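Local coordinates for protein 3-dehydroquinate dehydratase (Clostridium difficile, PDB 4H3D) that catalyses the cis-dehydration of 3-dehydroquinate to 3-dehydroshikimate through a lysine imine, the third step of the chorismate pathway to the aromatic amino acids, at residues R6-K11 with E139-I144; I13-G18 with G224-F229; K42-D47 with I241-L246; D115-E120 with D129-F134. All blocks are in the same frame, centred on the assembly; numbering follows the deposited sequence.

Contact 1: R6-K11 with E139-I144; sequences RKVQVK and EVKVII
Lys141 lays its aliphatic chain against the flank of strand 8-10, over Val8 and Val10. The contact starts loosely at CB, which lies 4.2 Å from CG1 of Val10 and about as far from CG1 of Val8. It tightens at the next carbon: CG of Lys141 rests over the notch between the same two methyls, 3.6 Å from Val10 CG1 and 3.8 Å from Val8 CG1. The chain then bends at its second torsion (chi2 -57°), and CD runs on past the Val8 methyl alone, 4.0 Å from CG1. Strand 8-10 belongs to the short N-terminal hairpin that lies across one end of the TIM barrel, whereas Lys141 opens barrel strand 141-148; the two strand axes pass 9.1 Å apart at 118°, far from any sheet pairing. Beyond the bend the chain is extended and meets backbone instead of methyls, with CE of Lys141 3.3 Å from the carbonyl O of Gln9. At the tip, NZ of Lys141 stays clear of the like charge of Arg6, whose NH2 is held in a salt bridge by Asp171. Val8 also packs on Leu172 and Val10 on Leu116, from the neighbouring barrel strands.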
loop_
_atom_site.group_PDB
_atom_site.type_symbol
_atom_site.label_atom_id
_atom_site.label_comp_id
_atom_site.label_asym_id
_atom_site.label_seq_id
_atom_site.Cartn_x
_atom_site.Cartn_y
_atom_site.Cartn_z
ATOM N N ARG B 6 -11.569 18.148 14.659
ATOM C CA ARG B 6 -10.495 18.802 15.374
ATOM C C ARG B 6 -9.174 18.222 14.885
ATOM O O ARG B 6 -9.121 17.077 14.418
ATOM C CB ARG B 6 -10.647 18.568 16.883
ATOM C CG ARG B 6 -10.921 17.124 17.224
ATOM C CD ARG B 6 -11.553 16.921 18.607
ATOM N NE ARG B 6 -10.587 16.634 19.666
ATOM C CZ ARG B 6 -10.930 16.162 20.860
ATOM N NH1 ARG B 6 -12.206 15.942 21.137
ATOM N NH2 ARG B 6 -10.007 15.912 21.774
ATOM N N LYS B 7 -8.121 19.026 14.947
ATOM C CA LYS B 7 -6.779 18.550 14.621
ATOM C C LYS B 7 -6.135 18.383 15.980
ATOM O O LYS B 7 -6.596 18.975 16.966
ATOM C CB LYS B 7 -5.992 19.547 13.753
ATOM C CG LYS B 7 -6.173 19.372 12.224
ATOM C CD LYS B 7 -7.565 19.739 11.725
ATOM C CE LYS B 7 -7.765 19.361 10.230
ATOM N NZ LYS B 7 -6.767 19.994 9.308
ATOM N N VAL B 8 -5.103 17.565 16.067
ATOM C CA VAL B 8 -4.418 17.386 17.333
ATOM C C VAL B 8 -2.995 17.906 17.182
ATOM O O VAL B 8 -2.203 17.319 16.466
ATOM C CB VAL B 8 -4.419 15.932 17.770
ATOM C CG1 VAL B 8 -3.611 15.765 19.036
ATOM C CG2 VAL B 8 -5.836 15.452 17.976
ATOM N N GLN B 9 -2.693 19.023 17.849
ATOM C CA GLN B 9 -1.365 19.629 17.787
ATOM C C GLN B 9 -0.516 19.126 18.949
ATOM O O GLN B 9 -0.949 19.159 20.101
ATOM C CB GLN B 9 -1.476 21.153 17.859
ATOM C CG GLN B 9 -0.159 21.926 17.609
ATOM C CD GLN B 9 0.279 21.951 16.138
ATOM O OE1 GLN B 9 1.450 22.212 15.833
ATOM N NE2 GLN B 9 -0.660 21.688 15.224
ATOM N N VAL B 10 0.672 18.624 18.633
ATOM C CA VAL B 10 1.643 18.188 19.641
ATOM C C VAL B 10 2.957 18.851 19.228
ATOM O O VAL B 10 3.388 18.727 18.072
ATOM C CB VAL B 10 1.751 16.638 19.756
ATOM C CG1 VAL B 10 0.485 16.069 20.362
ATOM C CG2 VAL B 10 2.048 15.985 18.404
ATOM N N LYS B 11 3.574 19.595 20.150
ATOM C CA LYS B 11 4.745 20.395 19.793
ATOM C C LYS B 11 4.342 21.146 18.514
ATOM O O LYS B 11 3.239 21.702 18.473
ATOM C CB LYS B 11 6.023 19.538 19.683
ATOM C CG LYS B 11 7.020 19.732 20.805
ATOM C CD LYS B 11 6.478 19.478 22.158
ATOM C CE LYS B 11 7.524 19.790 23.217
ATOM N NZ LYS B 11 6.975 19.671 24.597
ATOM N N GLU B 139 -2.442 19.492 29.672
ATOM C CA GLU B 139 -2.267 19.747 28.233
ATOM C C GLU B 139 -1.512 18.611 27.499
ATOM O O GLU B 139 -0.775 18.844 26.538
ATOM C CB GLU B 139 -1.572 21.092 28.008
ATOM C CG GLU B 139 -2.201 22.225 28.805
ATOM C CD GLU B 139 -1.634 23.600 28.459
ATOM O OE1 GLU B 139 -0.814 24.111 29.236
ATOM O OE2 GLU B 139 -2.003 24.159 27.407
ATOM N N VAL B 140 -1.721 17.394 27.973
ATOM C CA VAL B 140 -1.161 16.211 27.376
ATOM C C VAL B 140 -2.258 15.570 26.524
ATOM O O VAL B 140 -3.390 15.457 26.972
ATOM C CB VAL B 140 -0.694 15.224 28.465
ATOM C CG1 VAL B 140 -0.223 13.870 27.840
ATOM C CG2 VAL B 140 0.389 15.857 29.292
ATOM N N LYS B 141 -1.922 15.176 25.293
ATOM C CA LYS B 141 -2.874 14.518 24.407
ATOM C C LYS B 141 -2.983 13.033 24.730
ATOM O O LYS B 141 -2.027 12.396 25.181
ATOM C CB LYS B 141 -2.489 14.721 22.939
ATOM C CG LYS B 141 -2.319 16.163 22.543
ATOM C CD LYS B 141 -3.559 17.013 22.814
ATOM C CE LYS B 141 -3.311 18.447 22.365
ATOM N NZ LYS B 141 -4.410 19.359 22.754
ATOM N N VAL B 142 -4.156 12.462 24.499
ATOM C CA VAL B 142 -4.353 11.081 24.869
ATOM C C VAL B 142 -4.765 10.198 23.710
ATOM O O VAL B 142 -5.673 10.518 22.949
ATOM C CB VAL B 142 -5.400 10.948 25.988
ATOM C CG1 VAL B 142 -5.623 9.451 26.368
ATOM C CG2 VAL B 142 -4.953 11.738 27.221
ATOM N N ILE B 143 -4.038 9.103 23.576
ATOM C CA ILE B 143 -4.381 8.036 22.667
ATOM C C ILE B 143 -5.064 6.996 23.566
ATOM O O ILE B 143 -4.520 6.653 24.612
ATOM C CB ILE B 143 -3.110 7.367 22.048
ATOM C CG1 ILE B 143 -2.470 8.266 20.999
ATOM C CG2 ILE B 143 -3.461 6.029 21.404
ATOM C CD1 ILE B 143 -1.167 7.705 20.445
ATOM N N ILE B 144 -6.276 6.559 23.215
ATOM C CA ILE B 144 -6.892 5.438 23.926
ATOM C C ILE B 144 -6.763 4.296 22.930
ATOM O O ILE B 144 -7.187 4.414 21.794
ATOM C CB ILE B 144 -8.342 5.688 24.327
ATOM C CG1 ILE B 144 -8.419 6.876 25.288
ATOM C CG2 ILE B 144 -8.947 4.411 24.949
ATOM C CD1 ILE B 144 -9.850 7.209 25.822
#

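Contact 2: I13-G18 with G224-F229; sequences ITIGEG and GSALTF. With SHL (5-hydroxy-6-methyl-4-oxo-4H-pyran-2-carboxylic acid), chain I.
Ile15 meets Ala226 through one methyl apiece: CG2 of Ile15 sits 3.8 Å from CB of Ala226. With chi1 at -55°, the longer CG1 branch of Ile15 stands opposite the carbonyl carbon, and the short CG2 branch is the one presented to the alanine. Ala226 has only its CB to offer, and the same carbon also lies 4.2 Å from the backbone N of Gly16. Leu227 lies beside the pair without touching.

A water bridges the backbones beside this apolar pair. It accepts the N-H of Gly16 at 2.9 Å from N and donates to O of Ala226 at 2.7 Å, so the two chains are joined by a polar link without a direct hydrogen bond. Gly16 occupies the third position of a type II beta turn running from Thr14 to Glu17, where its positive phi of 104° suits glycine. This turn leaves the N-terminal hairpin at the end of the TIM barrel, and Ala226 leads into barrel strand 227-229, which pairs with strand 21-26.

Three residues further on, the same strand brings Phe229 to the active site. The methyl carbon CAL of the bound pyran carboxylic acid lies over one face of the Phe229 ring, toward its rim and 3.6 Å from CZ of Phe229, while the carboxylate oxygen OAD comes within 3.4 Å of Phe229 CB. Arg86, His147, Arg217 and Gln240 hydrogen-bond the ligand, and Lys174, the Schiff-base residue, makes a cation-pi contact with Phe229.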
loop_
_atom_site.group_PDB
_atom_site.type_symbol
_atom_site.label_atom_id
_atom_site.label_comp_id
_atom_site.label_asym_id
_atom_site.label_seq_id
_atom_site.Cartn_x
_atom_site.Cartn_y
_atom_site.Cartn_z
ATOM N N ILE B 13 3.830 19.749 15.507
ATOM C CA ILE B 13 3.323 18.740 14.546
ATOM C C ILE B 13 1.782 18.760 14.622
ATOM O O ILE B 13 1.225 18.779 15.714
ATOM C CB ILE B 13 3.831 17.300 14.892
ATOM C CG1 ILE B 13 5.327 17.158 14.595
ATOM C CG2 ILE B 13 3.089 16.255 14.106
ATOM C CD1 ILE B 13 5.720 17.422 13.120
ATOM N N THR B 14 1.108 18.777 13.471
ATOM C CA THR B 14 -0.370 18.807 13.416
ATOM C C THR B 14 -0.896 17.457 12.945
ATOM O O THR B 14 -0.895 17.175 11.755
ATOM C CB THR B 14 -0.886 19.893 12.435
ATOM O OG1 THR B 14 -0.349 21.168 12.794
ATOM C CG2 THR B 14 -2.401 19.962 12.457
ATOM N N ILE B 15 -1.342 16.623 13.888
ATOM C CA ILE B 15 -1.873 15.294 13.561
ATOM C C ILE B 15 -3.269 15.479 13.023
ATOM O O ILE B 15 -4.071 16.224 13.597
ATOM C CB ILE B 15 -1.909 14.366 14.803
ATOM C CG1 ILE B 15 -0.517 14.276 15.439
ATOM C CG2 ILE B 15 -2.424 12.936 14.433
ATOM C CD1 ILE B 15 -0.466 13.386 16.662
ATOM N N GLY B 16 -3.565 14.809 11.914
ATOM C CA GLY B 16 -4.873 14.916 11.275
ATOM C C GLY B 16 -4.854 15.772 10.029
ATOM O O GLY B 16 -5.869 15.933 9.370
ATOM N N GLU B 17 -3.698 16.334 9.708
ATOM C CA GLU B 17 -3.565 17.187 8.531
ATOM C C GLU B 17 -2.502 16.607 7.604
ATOM O O GLU B 17 -1.476 16.102 8.065
ATOM C CB GLU B 17 -3.179 18.620 8.960
ATOM C CG GLU B 17 -3.257 19.666 7.860
ATOM C CD GLU B 17 -2.929 21.086 8.349
ATOM O OE1 GLU B 17 -2.553 21.252 9.533
ATOM O OE2 GLU B 17 -3.046 22.036 7.540
ATOM N N GLY B 18 -2.765 16.666 6.300
ATOM C CA GLY B 18 -1.826 16.208 5.286
ATOM C C GLY B 18 -1.396 14.744 5.342
ATOM O O GLY B 18 -2.204 13.829 5.533
ATOM N N GLY B 224 -7.627 7.014 5.951
ATOM C CA GLY B 224 -7.920 7.805 7.140
ATOM C C GLY B 224 -7.067 7.669 8.378
ATOM O O GLY B 224 -7.274 8.431 9.321
ATOM N N SER B 225 -6.126 6.726 8.430
ATOM C CA SER B 225 -5.305 6.613 9.634
ATOM C C SER B 225 -4.317 7.800 9.661
ATOM O O SER B 225 -3.607 8.066 8.672
ATOM C CB SER B 225 -4.582 5.272 9.734
ATOM O OG SER B 225 -3.872 5.210 10.970
ATOM N N ALA B 226 -4.297 8.504 10.783
ATOM C CA ALA B 226 -3.521 9.748 10.939
ATOM C C ALA B 226 -2.082 9.570 11.370
ATOM O O ALA B 226 -1.269 10.483 11.201
ATOM C CB ALA B 226 -4.238 10.695 11.930
ATOM N N LEU B 227 -1.766 8.396 11.913
ATOM C CA LEU B 227 -0.433 8.099 12.440
ATOM C C LEU B 227 -0.044 6.658 12.061
ATOM O O LEU B 227 -0.870 5.741 12.169
ATOM C CB LEU B 227 -0.463 8.254 13.965
ATOM C CG LEU B 227 0.853 8.273 14.723
ATOM C CD1 LEU B 227 1.669 9.452 14.269
ATOM C CD2 LEU B 227 0.635 8.340 16.203
ATOM N N THR B 228 1.197 6.461 11.617
ATOM C CA THR B 228 1.666 5.155 11.229
ATOM C C THR B 228 2.987 4.905 11.969
ATOM O O THR B 228 3.755 5.834 12.217
ATOM C CB THR B 228 1.795 5.012 9.708
ATOM O OG1 THR B 228 2.215 3.681 9.390
ATOM C CG2 THR B 228 2.771 6.031 9.139
ATOM N N PHE B 229 3.218 3.657 12.349
ATOM C CA PHE B 229 4.382 3.298 13.146
ATOM C C PHE B 229 5.450 2.555 12.346
ATOM O O PHE B 229 5.176 1.552 11.688
ATOM C CB PHE B 229 3.935 2.454 14.348
ATOM C CG PHE B 229 3.110 3.224 15.355
ATOM C CD1 PHE B 229 1.795 3.561 15.087
ATOM C CD2 PHE B 229 3.651 3.605 16.566
ATOM C CE1 PHE B 229 1.035 4.280 16.026
ATOM C CE2 PHE B 229 2.894 4.317 17.503
ATOM C CZ PHE B 229 1.589 4.650 17.221
HETATM O OAD SHL I . 3.430 -0.919 14.826
HETATM C CAH SHL I . 2.878 -1.878 15.421
HETATM O OAA SHL I . 3.078 -3.066 15.060
HETATM C CAK SHL I . 2.005 -1.586 16.540
HETATM O OAG SHL I . 1.806 -0.212 16.905
HETATM C CAF SHL I . 1.124 0.083 18.103
HETATM C CAL SHL I . 1.059 1.374 18.510
HETATM C CAJ SHL I . 0.662 -0.959 18.827
HETATM O OAC SHL I . 0.036 -0.725 19.978
HETATM C CAI SHL I . 0.817 -2.249 18.405
HETATM C CAE SHL I . 1.471 -2.561 17.279
HETATM O OAB SHL I . 0.315 -3.243 19.121
HETATM O O HOH W 1 -1.760 13.074 10.493
#

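Contact 3: K42-D47 with I241-L246; sequences KDACLD and ISFKEL
An unusually close edge-on approach marks this contact: the methyl of Ala44 faces the rim of the Phe243 ring near its plane, with CB of Ala44 3.3 Å from CE1 and 3.5 Å from CZ of Phe243. The carbonyl O of Cys45 lies further round the rim, also near the ring plane, 3.9 Å from CD1 of Phe243. Leu46 approaches differently, over a face, where its CD2 stands above the ring while its CB lies 4.3 Å from CD1 of Phe243. On the opposite face, CG of Lys244, the next residue in the helix, lies 4.0 Å above the plane and toward the rim.

The ring reaches this place because CG of Phe243 lies between the backbone N and the carbonyl carbon (chi1 77°), an orientation hindered inside a helix by the preceding turn but tolerated here, since Ser242 is the N-cap and Phe243 the first helical residue. With chi2 at 90° the ring turns its edge to Ala44 and Cys45 and a face to Leu46. The loop itself is folded tightly, with Cys45 at the centre of an inverse gamma turn and a weak hydrogen bond from Leu46 N to Ala44 O.

In the TIM barrel, residues 42-47 connect helix 31-41 to strand 48-52, and Phe243 begins helix 243-256, so the contact joins an early helix-to-strand loop to the last helix. Leu41 and Val24 add to the apolar surroundings of both Phe243 and Leu46. Elsewhere on the segment 241-246, Ile241 and Glu245 pack on Leu252 of the second subunit, which places the start of this helix beside the dimer interface.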
loop_
_atom_site.group_PDB
_atom_site.type_symbol
_atom_site.label_atom_id
_atom_site.label_comp_id
_atom_site.label_asym_id
_atom_site.label_seq_id
_atom_site.Cartn_x
_atom_site.Cartn_y
_atom_site.Cartn_z
ATOM N N LYS B 42 17.018 11.321 16.719
ATOM C CA LYS B 42 16.850 12.764 16.928
ATOM C C LYS B 42 16.881 13.648 15.672
ATOM O O LYS B 42 16.272 14.726 15.672
ATOM C CB LYS B 42 17.845 13.307 17.965
ATOM C CG LYS B 42 19.195 13.716 17.420
ATOM C CD LYS B 42 19.997 14.497 18.462
ATOM C CE LYS B 42 20.757 13.594 19.401
ATOM N NZ LYS B 42 21.939 13.021 18.706
ATOM N N ASP B 43 17.581 13.214 14.621
ATOM C CA ASP B 43 17.705 14.036 13.420
ATOM C C ASP B 43 17.290 13.316 12.132
ATOM O O ASP B 43 17.714 13.693 11.036
ATOM C CB ASP B 43 19.133 14.554 13.294
ATOM C CG ASP B 43 19.247 15.711 12.317
ATOM O OD1 ASP B 43 18.216 16.353 12.035
ATOM O OD2 ASP B 43 20.363 15.990 11.844
ATOM N N ALA B 44 16.441 12.305 12.263
ATOM C CA ALA B 44 15.938 11.566 11.110
ATOM C C ALA B 44 14.575 12.155 10.739
ATOM O O ALA B 44 14.012 12.946 11.496
ATOM C CB ALA B 44 15.821 10.098 11.442
ATOM N N CYS B 45 14.053 11.771 9.583
ATOM C CA CYS B 45 12.752 12.253 9.161
ATOM C C CYS B 45 11.697 11.378 9.764
ATOM O O CYS B 45 11.318 10.348 9.205
ATOM C CB CYS B 45 12.614 12.261 7.651
ATOM S SG CYS B 45 13.776 13.328 6.840
ATOM N N LEU B 46 11.272 11.766 10.947
ATOM C CA LEU B 46 10.198 11.094 11.643
ATOM C C LEU B 46 9.459 12.226 12.347
ATOM O O LEU B 46 9.987 13.336 12.462
ATOM C CB LEU B 46 10.734 10.056 12.621
ATOM C CG LEU B 46 11.652 10.526 13.744
ATOM C CD1 LEU B 46 10.861 11.336 14.776
ATOM C CD2 LEU B 46 12.317 9.322 14.408
ATOM N N ASP B 47 8.257 11.958 12.818
ATOM C CA ASP B 47 7.447 12.990 13.394
ATOM C C ASP B 47 7.312 12.887 14.901
ATOM O O ASP B 47 7.340 13.884 15.587
ATOM C CB ASP B 47 6.070 12.952 12.732
ATOM C CG ASP B 47 6.141 13.206 11.245
ATOM O OD1 ASP B 47 6.590 14.299 10.865
ATOM O OD2 ASP B 47 5.758 12.311 10.447
ATOM N N ILE B 241 7.995 -2.131 9.086
ATOM C CA ILE B 241 8.671 -1.407 8.015
ATOM C C ILE B 241 9.590 -0.392 8.698
ATOM O O ILE B 241 9.155 0.307 9.608
ATOM C CB ILE B 241 7.633 -0.738 7.052
ATOM C CG1 ILE B 241 8.318 0.114 5.985
ATOM C CG2 ILE B 241 6.660 0.123 7.812
ATOM C CD1 ILE B 241 7.347 0.643 4.944
ATOM N N SER B 242 10.865 -0.340 8.302
ATOM C CA SER B 242 11.798 0.615 8.925
ATOM C C SER B 242 11.278 2.009 8.595
ATOM O O SER B 242 10.728 2.236 7.497
ATOM C CB SER B 242 13.215 0.430 8.408
ATOM O OG SER B 242 13.333 0.922 7.092
ATOM N N PHE B 243 11.458 2.939 9.518
ATOM C CA PHE B 243 10.858 4.267 9.382
ATOM C C PHE B 243 11.338 5.069 8.173
ATOM O O PHE B 243 10.572 5.870 7.627
ATOM C CB PHE B 243 10.974 5.071 10.696
ATOM C CG PHE B 243 12.336 5.644 10.960
ATOM C CD1 PHE B 243 12.665 6.907 10.495
ATOM C CD2 PHE B 243 13.271 4.945 11.707
ATOM C CE1 PHE B 243 13.916 7.448 10.743
ATOM C CE2 PHE B 243 14.518 5.482 11.958
ATOM C CZ PHE B 243 14.840 6.731 11.477
ATOM N N LYS B 244 12.578 4.844 7.745
ATOM C CA LYS B 244 13.123 5.543 6.568
ATOM C C LYS B 244 12.354 5.118 5.321
ATOM O O LYS B 244 11.935 5.949 4.505
ATOM C CB LYS B 244 14.608 5.231 6.374
ATOM C CG LYS B 244 15.508 5.717 7.495
ATOM C CD LYS B 244 16.964 5.298 7.275
ATOM C CE LYS B 244 17.813 5.614 8.490
ATOM N NZ LYS B 244 19.267 5.308 8.268
ATOM N N GLU B 245 12.167 3.816 5.184
ATOM C CA GLU B 245 11.461 3.275 4.038
ATOM C C GLU B 245 9.979 3.648 4.094
ATOM O O GLU B 245 9.350 3.889 3.062
ATOM C CB GLU B 245 11.691 1.766 3.951
ATOM C CG GLU B 245 13.174 1.433 3.710
ATOM C CD GLU B 245 13.458 -0.049 3.547
ATOM O OE1 GLU B 245 12.605 -0.874 3.931
ATOM O OE2 GLU B 245 14.553 -0.387 3.038
ATOM N N LEU B 246 9.431 3.739 5.301
ATOM C CA LEU B 246 8.041 4.126 5.469
ATOM C C LEU B 246 7.884 5.591 5.044
ATOM O O LEU B 246 6.906 5.960 4.368
ATOM C CB LEU B 246 7.610 3.912 6.926
ATOM C CG LEU B 246 6.152 4.160 7.298
ATOM C CD1 LEU B 246 5.259 3.350 6.402
ATOM C CD2 LEU B 246 5.891 3.824 8.813
#

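Contact 4: D115-E120 with D129-F134; sequences DLIDVE and DEVVNF
Val131 directs its CG1 methyl at the strand, where it receives one methyl each from Ile117 and Val119. The two arrive along different lines. The side chain of Ile117 crosses that of Val131 at a slant, and its terminal CD1 comes within 3.5 Å of Val131 CG1, tighter than usual for two methyl carbons. Val119 and Val131 instead run past one another in opposite senses, leaving CG1 of Val119 3.6 Å from the same CG1 of Val131. A looser touch, 4.5 Å between CG2 of Val119 and CG2 of Val132, widens the apolar patch round the helix.

The torsions explain the fit. Ile117 places CG1 between its backbone N and carbonyl carbon (chi1 56°) and then extends, so that CD1 projects well out from the strand to the helix. Val131 has CG1 opposite its own backbone N (chi1 -178°), which sets that methyl over the gap between the Ile117 and Val119 methyls.

Strand and helix axes pass 9.8 Å apart and run nearly antiparallel, at 163°. The packing reaches beyond the pair: Val119 also touches Val142 and Ile144 of the next strand, and Val131 touches Asn105 of helix 98-110. Asp118 and Glu120, on the other side of the strand, have their carboxylates in salt bridges with Arg86, a residue that binds 3-dehydroquinate, and probably help to position it. This is the two-sided strand of a TIM-barrel beta-alpha-beta unit, one side packed on helix 125-137, the other turned to the barrel interior.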
loop_
_atom_site.group_PDB
_atom_site.type_symbol
_atom_site.label_atom_id
_atom_site.label_comp_id
_atom_site.label_asym_id
_atom_site.label_seq_id
_atom_site.Cartn_x
_atom_site.Cartn_y
_atom_site.Cartn_z
ATOM N N ASP B 115 4.214 14.692 25.523
ATOM C CA ASP B 115 3.219 15.389 24.718
ATOM C C ASP B 115 1.939 14.586 24.550
ATOM O O ASP B 115 0.853 15.172 24.388
ATOM C CB ASP B 115 3.836 15.720 23.373
ATOM C CG ASP B 115 5.043 16.585 23.521
ATOM O OD1 ASP B 115 4.876 17.743 23.951
ATOM O OD2 ASP B 115 6.161 16.115 23.236
ATOM N N LEU B 116 2.085 13.256 24.557
ATOM C CA LEU B 116 0.964 12.314 24.483
ATOM C C LEU B 116 1.229 11.116 25.374
ATOM O O LEU B 116 2.378 10.784 25.664
ATOM C CB LEU B 116 0.764 11.742 23.064
ATOM C CG LEU B 116 0.846 12.653 21.848
ATOM C CD1 LEU B 116 2.287 12.722 21.326
ATOM C CD2 LEU B 116 -0.058 12.143 20.751
ATOM N N ILE B 117 0.154 10.464 25.795
ATOM C CA ILE B 117 0.240 9.204 26.512
ATOM C C ILE B 117 -0.742 8.246 25.873
ATOM O O ILE B 117 -1.749 8.679 25.318
ATOM C CB ILE B 117 -0.086 9.310 28.041
ATOM C CG1 ILE B 117 -1.472 9.935 28.276
ATOM C CG2 ILE B 117 0.979 10.089 28.739
ATOM C CD1 ILE B 117 -1.964 9.838 29.765
ATOM N N ASP B 118 -0.443 6.954 25.954
ATOM C CA ASP B 118 -1.328 5.917 25.409
ATOM C C ASP B 118 -1.950 5.165 26.580
ATOM O O ASP B 118 -1.232 4.587 27.405
ATOM C CB ASP B 118 -0.541 4.982 24.460
ATOM C CG ASP B 118 -1.365 3.772 23.959
ATOM O OD1 ASP B 118 -2.001 3.095 24.789
ATOM O OD2 ASP B 118 -1.303 3.451 22.743
ATOM N N VAL B 119 -3.281 5.221 26.679
ATOM C CA VAL B 119 -3.998 4.501 27.721
ATOM C C VAL B 119 -4.918 3.449 27.064
ATOM O O VAL B 119 -5.556 3.709 26.062
ATOM C CB VAL B 119 -4.784 5.460 28.664
ATOM C CG1 VAL B 119 -3.844 6.550 29.214
ATOM C CG2 VAL B 119 -5.922 6.087 27.972
ATOM N N GLU B 120 -4.977 2.266 27.650
ATOM C CA GLU B 120 -5.737 1.157 27.082
ATOM C C GLU B 120 -7.221 1.158 27.463
ATOM O O GLU B 120 -7.556 1.210 28.646
ATOM C CB GLU B 120 -5.078 -0.150 27.521
ATOM C CG GLU B 120 -3.742 -0.343 26.902
ATOM C CD GLU B 120 -2.866 -1.330 27.652
ATOM O OE1 GLU B 120 -3.315 -1.871 28.688
ATOM O OE2 GLU B 120 -1.725 -1.547 27.205
ATOM N N ASP B 129 -11.049 7.479 32.954
ATOM C CA ASP B 129 -11.549 8.801 33.370
ATOM C C ASP B 129 -10.512 9.546 34.188
ATOM O O ASP B 129 -10.259 10.741 33.951
ATOM C CB ASP B 129 -12.863 8.698 34.162
ATOM C CG ASP B 129 -14.087 8.488 33.259
ATOM O OD1 ASP B 129 -13.947 8.527 32.019
ATOM O OD2 ASP B 129 -15.195 8.285 33.803
ATOM N N GLU B 130 -9.886 8.850 35.118
ATOM C CA GLU B 130 -8.888 9.489 35.967
ATOM C C GLU B 130 -7.660 9.945 35.180
ATOM O O GLU B 130 -7.226 11.100 35.308
ATOM C CB GLU B 130 -8.468 8.582 37.134
ATOM C CG GLU B 130 -7.536 9.296 38.119
ATOM C CD GLU B 130 -7.164 8.470 39.343
ATOM O OE1 GLU B 130 -7.693 7.355 39.530
ATOM O OE2 GLU B 130 -6.335 8.962 40.138
ATOM N N VAL B 131 -7.113 9.055 34.356
ATOM C CA VAL B 131 -5.909 9.373 33.602
ATOM C C VAL B 131 -6.171 10.394 32.489
ATOM O O VAL B 131 -5.358 11.293 32.274
ATOM C CB VAL B 131 -5.247 8.117 33.021
ATOM C CG1 VAL B 131 -3.975 8.489 32.291
ATOM C CG2 VAL B 131 -4.953 7.117 34.151
ATOM N N VAL B 132 -7.292 10.266 31.787
ATOM C CA VAL B 132 -7.596 11.220 30.708
ATOM C C VAL B 132 -7.828 12.633 31.248
ATOM O O VAL B 132 -7.271 13.592 30.729
ATOM C CB VAL B 132 -8.806 10.791 29.864
ATOM C CG1 VAL B 132 -9.236 11.928 28.937
ATOM C CG2 VAL B 132 -8.478 9.573 29.071
ATOM N N ASN B 133 -8.630 12.758 32.298
ATOM C CA ASN B 133 -8.916 14.066 32.863
ATOM C C ASN B 133 -7.647 14.743 33.362
ATOM O O ASN B 133 -7.451 15.938 33.146
ATOM C CB ASN B 133 -9.960 13.975 33.988
ATOM C CG ASN B 133 -11.367 13.739 33.467
ATOM O OD1 ASN B 133 -11.703 14.130 32.338
ATOM N ND2 ASN B 133 -12.215 13.109 34.298
ATOM N N PHE B 134 -6.760 13.973 33.986
ATOM C CA PHE B 134 -5.532 14.540 34.495
ATOM C C PHE B 134 -4.591 14.956 33.366
ATOM O O PHE B 134 -3.990 16.038 33.419
ATOM C CB PHE B 134 -4.821 13.598 35.458
ATOM C CG PHE B 134 -3.691 14.244 36.148
ATOM C CD1 PHE B 134 -3.925 15.105 37.214
ATOM C CD2 PHE B 134 -2.394 14.066 35.705
ATOM C CE1 PHE B 134 -2.884 15.736 37.844
ATOM C CE2 PHE B 134 -1.338 14.703 36.340
ATOM C CZ PHE B 134 -1.582 15.535 37.403
#

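Overall arrangement
Contacts 1 and 2, with centres about 11 Å apart, share the N-terminal hairpin, whose strands 8-10 and 13-15 are paired by a probable hydrogen bond from Ile15 N to Val8 O; they join it to barrel strands 141-148 and 227-229. The segments of contacts 1, 2 and 3 alternate along the chain, so their loops cross, and contact 4 is nested inside all three. Its centre is about 10 Å from that of contact 1 and about 26 Å from that of contact 3, across the chain's centre. Contacts 3 and 4 join outer helices to a loop and a strand of the barrel. Contact 3 touches contact 2, whose Phe229 reaches the ligand pocket.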